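Local coordinates for CalS13 (Micromonospora echinospora, PDB 4ZAS), which probably catalyses the pyridoxal 5'-phosphate-dependent transfer of an amino group to a keto sugar carried on a nucleotide, at residues A[115-120]-A[357-362]; A[107-112]-A[121-126]. All blocks are in the same frame, centred on the assembly; numbering follows the deposited sequence.

Contact 1 of 2, residues A[115-120]-A[357-362]; sequences TFEGTN and DAHSCV. With T46 (dTDP-4-keto-6-deoxyglucose), chain H.
Glu117 and His359 join two distant loops of this fold type I aminotransferase through a buried His-carboxylate hydrogen bond. Their backbones stay well apart, the closest CA atoms being those of Glu117 and Asp357 at 9.8 Å, and the gap is bridged by the two side chains alone. These cross at about a right angle. His359 NE2 donates to Glu117 OE2 over 2.7 Å in a nearly straight bond, and OE2 lies at the imidazole edge, close to the ring plane. The carboxylate does not continue that plane but is turned 34° from it, and its oxygen accepts through the anti lone pair, the one facing away from OE1. A bend in the Glu117 chain (chi2 86°) brings CG alongside the imidazole as well, 3.8 Å from His359 NE2. The same OE2 also hydrogen-bonds to Tyr262 OH of the second subunit, whose ring meets that of His359, so two groups grip the oxygen and the pair forms part of the dimer interface. Next to it, Phe116 serves the sugar pocket. With CG anti to its backbone N (chi1 -178°), one face of the ring is turned to the keto group of the bound dTDP-4-keto-6-deoxyglucose, whose O4 stands over its centre, 2.9 Å from the plane. The loop carrying both residues folds into a tight turn, Thr119 N bonding to Phe116 O over 2.9 Å. On this turn Thr119 OG1 is hydrogen-bonded to Asp193 and, weakly, to N1 of the pyridoxal-lysine at position 222. Its hydroxyl is also fixed from within the loop, where Thr115 OG1 and Thr119 OG1 are hydrogen-bonded at 2.7 Å.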
loop_
_atom_site.group_PDB
_atom_site.type_symbol
_atom_site.label_atom_id
_atom_site.label_comp_id
_atom_site.label_asym_id
_atom_site.label_seq_id
_atom_site.Cartn_x
_atom_site.Cartn_y
_atom_site.Cartn_z
ATOM N N THR A 115 14.534 8.888 12.586
ATOM C CA THR A 115 13.141 8.541 12.374
ATOM C C THR A 115 13.077 7.156 11.772
ATOM O O THR A 115 14.116 6.561 11.466
ATOM C CB THR A 115 12.433 9.569 11.428
ATOM O OG1 THR A 115 11.034 9.269 11.305
ATOM C CG2 THR A 115 13.087 9.567 10.056
ATOM N N PHE A 116 11.860 6.638 11.627
ATOM C CA PHE A 116 11.635 5.387 10.903
ATOM C C PHE A 116 11.888 5.613 9.418
ATOM O O PHE A 116 11.552 6.687 8.894
ATOM C CB PHE A 116 10.205 4.887 11.128
ATOM C CG PHE A 116 9.901 3.582 10.457
ATOM C CD1 PHE A 116 10.607 2.439 10.783
ATOM C CD2 PHE A 116 8.877 3.493 9.513
ATOM C CE1 PHE A 116 10.303 1.227 10.179
ATOM C CE2 PHE A 116 8.578 2.293 8.903
ATOM C CZ PHE A 116 9.282 1.158 9.248
ATOM N N GLU A 117 12.462 4.623 8.744
ATOM C CA GLU A 117 12.745 4.741 7.309
ATOM C C GLU A 117 11.492 5.044 6.463
ATOM O O GLU A 117 11.589 5.672 5.412
ATOM C CB GLU A 117 13.410 3.468 6.772
ATOM C CG GLU A 117 14.872 3.275 7.193
ATOM C CD GLU A 117 15.074 2.587 8.552
ATOM O OE1 GLU A 117 14.101 2.353 9.304
ATOM O OE2 GLU A 117 16.234 2.239 8.837
ATOM N N GLY A 118 10.314 4.637 6.930
ATOM C CA GLY A 118 9.080 4.935 6.217
ATOM C C GLY A 118 8.856 6.423 6.032
ATOM O O GLY A 118 8.121 6.866 5.152
ATOM N N THR A 119 9.504 7.212 6.874
ATOM C CA THR A 119 9.439 8.654 6.744
ATOM C C THR A 119 10.130 9.112 5.473
ATOM O O THR A 119 9.633 9.979 4.777
ATOM C CB THR A 119 10.086 9.342 7.955
ATOM O OG1 THR A 119 9.368 8.978 9.142
ATOM C CG2 THR A 119 10.069 10.867 7.795
ATOM N N ASN A 120 11.252 8.500 5.138
ATOM C CA ASN A 120 12.127 9.091 4.138
ATOM C C ASN A 120 12.131 8.398 2.762
ATOM O O ASN A 120 12.313 9.055 1.734
ATOM C CB ASN A 120 13.553 9.130 4.687
ATOM C CG ASN A 120 13.699 10.092 5.849
ATOM O OD1 ASN A 120 13.165 11.196 5.820
ATOM N ND2 ASN A 120 14.421 9.672 6.883
ATOM N N ASP A 357 20.522 8.314 7.560
ATOM C CA ASP A 357 21.573 8.855 6.715
ATOM C C ASP A 357 22.764 7.912 6.577
ATOM O O ASP A 357 23.623 8.124 5.725
ATOM C CB ASP A 357 22.035 10.225 7.239
ATOM C CG ASP A 357 22.694 10.143 8.592
ATOM O OD1 ASP A 357 22.141 9.456 9.484
ATOM O OD2 ASP A 357 23.769 10.764 8.753
ATOM N N ALA A 358 22.834 6.875 7.408
ATOM C CA ALA A 358 23.989 5.972 7.368
ATOM C C ALA A 358 23.773 4.808 6.402
ATOM O O ALA A 358 24.701 4.061 6.102
ATOM C CB ALA A 358 24.312 5.436 8.768
ATOM N N HIS A 359 22.543 4.648 5.931
ATOM C CA HIS A 359 22.227 3.570 5.004
ATOM C C HIS A 359 22.933 3.703 3.649
ATOM O O HIS A 359 23.058 4.792 3.100
ATOM C CB HIS A 359 20.716 3.510 4.795
ATOM C CG HIS A 359 19.962 2.919 5.945
ATOM N ND1 HIS A 359 20.341 1.745 6.559
ATOM C CD2 HIS A 359 18.838 3.326 6.577
ATOM C CE1 HIS A 359 19.483 1.458 7.520
ATOM N NE2 HIS A 359 18.563 2.403 7.555
ATOM N N SER A 360 23.395 2.572 3.129
ATOM C CA SER A 360 24.062 2.497 1.832
ATOM C C SER A 360 23.253 3.106 0.711
ATOM O O SER A 360 23.801 3.741 -0.174
ATOM C CB SER A 360 24.354 1.050 1.483
ATOM O OG SER A 360 24.841 0.391 2.619
ATOM N N CYS A 361 21.949 2.858 0.731
ATOM C CA CYS A 361 21.086 3.249 -0.374
ATOM C C CYS A 361 21.030 4.754 -0.551
ATOM O O CYS A 361 20.615 5.241 -1.596
ATOM C CB CYS A 361 19.678 2.702 -0.170
ATOM S SG CYS A 361 18.807 3.340 1.279
ATOM N N VAL A 362 21.475 5.489 0.461
ATOM C CA VAL A 362 21.468 6.943 0.387
ATOM C C VAL A 362 22.863 7.506 0.673
ATOM O O VAL A 362 23.010 8.629 1.192
ATOM C CB VAL A 362 20.432 7.524 1.338
ATOM C CG1 VAL A 362 19.036 7.204 0.810
ATOM C CG2 VAL A 362 20.592 6.931 2.728
HETATM C C4 T46 H . 7.903 1.269 12.784
HETATM C C5 T46 H . 8.826 1.084 14.027
HETATM C C6 T46 H . 9.074 2.440 14.616
HETATM C C21 T46 H . 3.452 -7.015 18.611
HETATM O O21 T46 H . 3.303 -7.455 19.712
HETATM N N31 T46 H . 2.433 -7.169 17.492
HETATM C C41 T46 H . 2.643 -6.619 16.157
HETATM O O41 T46 H . 1.813 -6.768 15.330
HETATM C C51 T46 H . 3.863 -5.882 15.839
HETATM C C5A T46 H . 4.049 -5.304 14.403
HETATM C C61 T46 H . 4.892 -5.695 16.883
HETATM N N11 T46 H . 4.700 -6.238 18.233
HETATM C C1, T46 H . 5.704 -6.090 19.319
HETATM C C2, T46 H . 6.772 -6.869 19.035
HETATM C C3, T46 H . 8.126 -5.983 19.314
HETATM O O3, T46 H . 8.615 -6.350 20.643
HETATM O O4, T46 H . 6.190 -4.673 19.494
HETATM C C4, T46 H . 7.802 -4.745 19.293
HETATM C C5, T46 H . 8.197 -4.085 17.953
HETATM O O5, T46 H . 7.778 -4.942 16.883
HETATM P P T46 H . 8.600 -4.838 15.443
HETATM O O1P T46 H . 9.534 -6.032 15.304
HETATM O O2P T46 H . 7.599 -4.800 14.313
HETATM O OPP T46 H . 9.448 -3.390 15.482
HETATM P P2 T46 H . 10.046 -2.539 14.156
HETATM O O4P T46 H . 11.303 -1.763 14.535
HETATM O O3P T46 H . 10.344 -3.526 13.044
HETATM O O1 T46 H . 8.925 -1.482 13.569
HETATM C C1 T46 H . 7.875 -1.095 14.366
HETATM C C2 T46 H . 6.744 -0.894 13.405
HETATM O O2 T46 H . 6.405 -2.196 12.820
HETATM C C3 T46 H . 7.216 -0.004 12.326
HETATM O O3 T46 H . 6.110 0.332 11.437
HETATM O O4 T46 H . 7.802 2.305 12.238
HETATM O O5 T46 H . 8.259 0.169 15.017
#

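Contact 2 of 2, residues A[107-112]-A[121-126]; sequences GEVLTT and WPILAN
Val109, Thr111 and Ile123 meet through methyl and methylene groups, and the flat groups at this beta-alpha-beta crossover lie along the helix and just past its end. There the peptide carbonyl of Pro122 is approached from opposite faces of its plane: by Asn126 ND2 over 3.1 Å on one, and by the backbone N of Asn126 on the other. The amide donor is tilted 32° from the carbonyl plane, and the bond leaves the Asn126 amide plane slightly. Asn126, the first residue past helix 121-125, thereby folds its side chain back onto the last turn; its ND2 also reaches His87 O of helix 82-94. At the other end of the segment, the indole NE1 of Trp121 is hydrogen-bonded to Leu249 O of the second subunit. Between helix and sheet the contact is apolar and buried. Ile123 points from the helix onto strand 108-111, meeting Val109 tip to tip; its CG1 lies anti to the carbonyl carbon (chi1 -63°) and the chain runs on extended, which carries CD1 along the strand toward Thr111. The branch methyl, Ile123 CG2, packs beside it, 3.7 Å from Val109 CB. Ile123 also packs on Ile130, so its side chain bridges the adjacent parallel strands 108-111 and 129-132; Val109 and Thr111 in turn touch Val159 of strand 155-161. The end of the isoleucine is shared by two residues on the same face of the strand: CD1 of Ile123 is 3.6 Å from both Val109 CG1 and Thr111 CG2.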
loop_
_atom_site.group_PDB
_atom_site.type_symbol
_atom_site.label_atom_id
_atom_site.label_comp_id
_atom_site.label_asym_id
_atom_site.label_seq_id
_atom_site.Cartn_x
_atom_site.Cartn_y
_atom_site.Cartn_z
ATOM N N GLY A 107 14.204 18.350 -7.988
ATOM C CA GLY A 107 13.705 18.576 -6.638
ATOM C C GLY A 107 14.304 17.915 -5.399
ATOM O O GLY A 107 14.715 16.748 -5.437
ATOM N N GLU A 108 14.346 18.662 -4.292
ATOM C CA GLU A 108 14.844 18.139 -3.019
ATOM C C GLU A 108 13.831 18.207 -1.883
ATOM O O GLU A 108 12.894 19.002 -1.905
ATOM C CB GLU A 108 16.088 18.882 -2.587
ATOM C CG GLU A 108 17.227 18.773 -3.551
ATOM C CD GLU A 108 18.341 19.715 -3.202
ATOM O OE1 GLU A 108 18.156 20.506 -2.247
ATOM O OE2 GLU A 108 19.397 19.640 -3.867
ATOM N N VAL A 109 14.035 17.350 -0.888
ATOM C CA VAL A 109 13.251 17.365 0.341
ATOM C C VAL A 109 14.193 17.381 1.531
ATOM O O VAL A 109 15.083 16.527 1.649
ATOM C CB VAL A 109 12.297 16.154 0.423
ATOM C CG1 VAL A 109 11.528 16.165 1.752
ATOM C CG2 VAL A 109 11.333 16.147 -0.764
ATOM N N LEU A 110 14.009 18.377 2.391
ATOM C CA LEU A 110 14.765 18.497 3.626
ATOM C C LEU A 110 14.041 17.705 4.698
ATOM O O LEU A 110 12.835 17.883 4.908
ATOM C CB LEU A 110 14.907 19.966 4.026
ATOM C CG LEU A 110 15.804 20.781 3.100
ATOM C CD1 LEU A 110 15.614 22.260 3.320
ATOM C CD2 LEU A 110 17.268 20.388 3.246
ATOM N N THR A 111 14.755 16.807 5.358
ATOM C CA THR A 111 14.121 15.901 6.312
ATOM C C THR A 111 15.082 15.473 7.406
ATOM O O THR A 111 16.291 15.701 7.307
ATOM C CB THR A 111 13.606 14.638 5.615
ATOM O OG1 THR A 111 13.063 13.745 6.592
ATOM C CG2 THR A 111 14.749 13.931 4.918
ATOM N N THR A 112 14.556 14.810 8.428
ATOM C CA THR A 112 15.413 14.347 9.507
ATOM C C THR A 112 15.743 12.877 9.343
ATOM O O THR A 112 14.905 12.098 8.910
ATOM C CB THR A 112 14.781 14.577 10.873
ATOM O OG1 THR A 112 15.523 13.826 11.845
ATOM C CG2 THR A 112 13.356 14.090 10.864
ATOM N N TRP A 121 11.915 7.090 2.720
ATOM C CA TRP A 121 11.932 6.418 1.427
ATOM C C TRP A 121 10.852 6.909 0.464
ATOM O O TRP A 121 11.091 6.908 -0.739
ATOM C CB TRP A 121 11.823 4.904 1.595
ATOM C CG TRP A 121 12.991 4.196 2.309
ATOM C CD1 TRP A 121 12.998 2.895 2.714
ATOM C CD2 TRP A 121 14.279 4.734 2.696
ATOM N NE1 TRP A 121 14.186 2.585 3.317
ATOM C CE2 TRP A 121 14.992 3.689 3.321
ATOM C CE3 TRP A 121 14.895 5.989 2.581
ATOM C CZ2 TRP A 121 16.288 3.855 3.821
ATOM C CZ3 TRP A 121 16.188 6.150 3.080
ATOM C CH2 TRP A 121 16.863 5.091 3.694
ATOM N N PRO A 122 9.677 7.334 0.970
ATOM C CA PRO A 122 8.720 7.993 0.071
ATOM C C PRO A 122 9.285 9.221 -0.630
ATOM O O PRO A 122 8.786 9.573 -1.704
ATOM C CB PRO A 122 7.580 8.394 0.998
ATOM C CG PRO A 122 7.575 7.339 2.017
ATOM C CD PRO A 122 9.032 6.976 2.246
ATOM N N ILE A 123 10.303 9.858 -0.053
ATOM C CA ILE A 123 10.939 10.943 -0.770
ATOM C C ILE A 123 11.530 10.365 -2.046
ATOM O O ILE A 123 11.340 10.921 -3.128
ATOM C CB ILE A 123 12.024 11.643 0.058
ATOM C CG1 ILE A 123 11.429 12.300 1.313
ATOM C CG2 ILE A 123 12.750 12.667 -0.798
ATOM C CD1 ILE A 123 12.504 12.744 2.309
ATOM N N LEU A 124 12.207 9.225 -1.932
ATOM C CA LEU A 124 12.862 8.629 -3.103
ATOM C C LEU A 124 11.857 8.025 -4.094
ATOM O O LEU A 124 12.049 8.131 -5.309
ATOM C CB LEU A 124 13.903 7.576 -2.680
ATOM C CG LEU A 124 14.985 8.033 -1.670
ATOM C CD1 LEU A 124 15.887 6.871 -1.239
ATOM C CD2 LEU A 124 15.827 9.215 -2.155
ATOM N N ALA A 125 10.775 7.437 -3.590
ATOM C CA ALA A 125 9.752 6.846 -4.458
ATOM C C ALA A 125 9.103 7.914 -5.339
ATOM O O ALA A 125 8.699 7.642 -6.466
ATOM C CB ALA A 125 8.695 6.122 -3.633
ATOM N N ASN A 126 9.048 9.140 -4.834
ATOM C CA ASN A 126 8.515 10.255 -5.601
ATOM C C ASN A 126 9.577 10.898 -6.485
ATOM O O ASN A 126 9.326 11.931 -7.095
ATOM C CB ASN A 126 7.933 11.301 -4.662
ATOM C CG ASN A 126 6.482 11.058 -4.331
ATOM O OD1 ASN A 126 5.602 11.234 -5.189
ATOM N ND2 ASN A 126 6.211 10.671 -3.076
#

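How the contacts relate
The two contacts interleave along the chain, since segment 115-120 of contact 1 lies in the loop that joins the strand and helix of contact 2; their centres lie 10 Å apart. Asn120 ties them together: its OD1 is 2.7 Å from Thr111 OG1 and its ND2 3.2 Å from Thr112 O, both probable hydrogen bonds. A second junction is apolar, with Cys361 SG 3.6 Å from Trp121 CH2 and Val362 CG1 3.8 Å from Leu124 CD1. Contact 1 reaches the sugar nucleotide through Phe116, whereas the Thr111 side chain in contact 2 is about 14 Å from it. Both contacts touch the second subunit, which also binds the ligand.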